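Local structure of Rab GDP-dissociation inhibitor (Saccharomyces cerevisiae, 2BCG) at residues G143-E146 against K147-M150. The protein inhibits the release of GDP from Rab GTPases such as Sec4 and extracts GDP-bound Ypt7 from vacuolar membranes. Sequence-based numbering, arbitrary orientation.
With GER (geran-8-yl geran), chain D.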
loop_
_atom_site.group_PDB
_atom_site.type_symbol
_atom_site.label_atom_id
_atom_site.label_comp_id
_atom_site.label_asym_id
_atom_site.label_seq_id
_atom_site.Cartn_x
_atom_site.Cartn_y
_atom_site.Cartn_z
ATOM N N GLY A 143 5.616 -2.646 38.905
ATOM C CA GLY A 143 5.592 -3.522 40.075
ATOM C C GLY A 143 4.223 -4.143 40.293
ATOM O O GLY A 143 3.233 -3.743 39.654
ATOM N N ILE A 144 4.146 -5.095 41.228
ATOM C CA ILE A 144 2.920 -5.873 41.444
ATOM C C ILE A 144 1.699 -5.012 41.791
ATOM O O ILE A 144 0.622 -5.168 41.214
ATOM C CB ILE A 144 3.107 -6.968 42.527
ATOM C CG1 ILE A 144 4.208 -7.952 42.108
ATOM C CG2 ILE A 144 1.788 -7.733 42.761
ATOM C CD1 ILE A 144 4.465 -9.164 43.064
ATOM N N PHE A 145 1.858 -4.092 42.733
ATOM C CA PHE A 145 0.699 -3.315 43.175
ATOM C C PHE A 145 0.202 -2.351 42.104
ATOM O O PHE A 145 -1.005 -2.135 41.961
ATOM C CB PHE A 145 1.011 -2.594 44.486
ATOM C CG PHE A 145 1.230 -3.540 45.624
ATOM C CD1 PHE A 145 2.496 -3.718 46.168
ATOM C CD2 PHE A 145 0.178 -4.294 46.124
ATOM C CE1 PHE A 145 2.697 -4.627 47.220
ATOM C CE2 PHE A 145 0.374 -5.198 47.172
ATOM C CZ PHE A 145 1.650 -5.373 47.705
ATOM N N GLU A 146 1.141 -1.802 41.340
ATOM C CA GLU A 146 0.786 -0.943 40.220
ATOM C C GLU A 146 0.114 -1.742 39.098
ATOM O O GLU A 146 -0.806 -1.245 38.437
ATOM C CB GLU A 146 2.003 -0.152 39.734
ATOM C CG GLU A 146 1.668 1.017 38.811
ATOM C CD GLU A 146 0.876 2.184 39.442
ATOM O OE1 GLU A 146 0.602 2.211 40.659
ATOM O OE2 GLU A 146 0.550 3.124 38.686
ATOM N N LYS A 147 0.539 -2.990 38.918
ATOM C CA LYS A 147 -0.083 -3.858 37.930
ATOM C C LYS A 147 -1.522 -4.168 38.286
ATOM O O LYS A 147 -2.369 -4.180 37.403
ATOM C CB LYS A 147 0.691 -5.152 37.779
ATOM C CG LYS A 147 1.844 -5.048 36.867
ATOM C CD LYS A 147 2.424 -6.428 36.645
ATOM C CE LYS A 147 3.716 -6.297 35.847
ATOM N NZ LYS A 147 4.412 -7.587 35.676
ATOM N N ARG A 148 -1.800 -4.394 39.579
ATOM C CA ARG A 148 -3.165 -4.605 40.042
ATOM C C ARG A 148 -4.085 -3.408 39.737
ATOM O O ARG A 148 -5.243 -3.599 39.328
ATOM C CB ARG A 148 -3.182 -4.964 41.537
ATOM C CG ARG A 148 -2.559 -6.327 41.833
ATOM C CD ARG A 148 -2.657 -6.727 43.308
ATOM N NE ARG A 148 -1.877 -7.941 43.549
ATOM C CZ ARG A 148 -1.689 -8.509 44.735
ATOM N NH1 ARG A 148 -2.223 -7.984 45.836
ATOM N NH2 ARG A 148 -0.958 -9.615 44.808
ATOM N N ARG A 149 -3.564 -2.190 39.920
ATOM C CA ARG A 149 -4.322 -0.981 39.608
ATOM C C ARG A 149 -4.508 -0.849 38.084
ATOM O O ARG A 149 -5.575 -0.466 37.616
ATOM C CB ARG A 149 -3.643 0.272 40.170
ATOM C CG ARG A 149 -3.736 0.420 41.703
ATOM C CD ARG A 149 -3.091 1.701 42.180
ATOM N NE ARG A 149 -1.627 1.648 42.203
ATOM C CZ ARG A 149 -0.900 1.250 43.248
ATOM N NH1 ARG A 149 -1.499 0.873 44.378
ATOM N NH2 ARG A 149 0.429 1.226 43.175
ATOM N N MET A 150 -3.457 -1.179 37.329
ATOM C CA MET A 150 -3.508 -1.236 35.861
ATOM C C MET A 150 -4.604 -2.178 35.356
ATOM O O MET A 150 -5.343 -1.849 34.419
ATOM C CB MET A 150 -2.147 -1.708 35.345
ATOM C CG MET A 150 -2.063 -1.952 33.853
ATOM S SD MET A 150 -2.280 -0.413 32.982
ATOM C CE MET A 150 -2.159 -0.984 31.279
HETATM C C1 GER D . -10.370 -6.060 24.844
HETATM C C2 GER D . -9.165 -6.296 25.789
HETATM C C3 GER D . -8.769 -5.429 26.821
HETATM C C4 GER D . -9.507 -4.117 27.131
HETATM C C5 GER D . -7.536 -5.798 27.662
HETATM C C6 GER D . -7.883 -6.298 29.072
HETATM C C7 GER D . -6.767 -6.869 29.693
HETATM C C8 GER D . -6.538 -7.108 31.054
HETATM C C9 GER D . -7.592 -6.746 32.115
HETATM C C10 GER D . -5.216 -7.771 31.486
HETATM C C11 GER D . -4.210 -6.795 32.123
HETATM C C12 GER D . -3.213 -7.496 32.804
HETATM C C13 GER D . -2.130 -7.010 33.540
HETATM C C14 GER D . -1.861 -5.517 33.709
HETATM C C15 GER D . -1.174 -8.005 34.197
HETATM C C16 GER D . -1.593 -8.287 35.632
HETATM C C17 GER D . -0.592 -8.963 36.312
HETATM C C18 GER D . -0.306 -8.864 37.670
HETATM C C19 GER D . -1.141 -7.936 38.576
HETATM C C20 GER D . 0.851 -9.699 38.256
#
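K147 N, 2.9 Å from G143 O, makes the first of four successive i to i+4 hydrogen bonds that open helix 144-159, with G143 in the N-cap position. R148 N to I144 O, R149 N to F145 O and M150 N to E146 O follow; the R149 N to F145 O bond is the longest of the four, at 3.3 Å.

A salt bridge joins the side chains of E146 and R149, three residues on, through two hydrogen bonds to one oxygen. R149 presents NE and NH2 side-on: E146 OE1 lies 2.8 Å from R149 NE and 2.7 Å from R149 NH2, within 2° of the guanidinium plane. The two planes stand 57° apart; NE meets OE1 from above the carboxylate plane, whereas NH2 lies nearly along the C-O axis of OE1. The R149 chain bends at chi3 (-77°), which sets the guanidinium so that F145 O lies 3.6 Å above its plane, over the centre of one face. E146 OE2 is hydrogen-bonded to T191 OG1 and G188 N, so the carboxylate is held through both oxygens, which is likely to restrict its rotation. A leucine in place of R149 would probably leave E146 OE1 without both its N-H donors and the carboxylate charge without its mate in this turn.

R148 runs extended beside I144 and F145, with I144 CG2 3.8 Å from R148 NE.

On the lipid side, K147 CB packs 3.4 Å from GER C19 and M150 CG 3.6 Å from GER C14, so apolar portions of both side chains line the prenyl pocket; K147 also touches a second bound geranylgeranyl group, while its NZ is hydrogen-bonded to S139 O and A136 O. The helix start thus joins three neighbours: helix 133-138 and its following loop through K147, the loop at L187 and G188 through E146 and R149, and helix 189-199 through E146 and M150, the latter packing on I195 and M199.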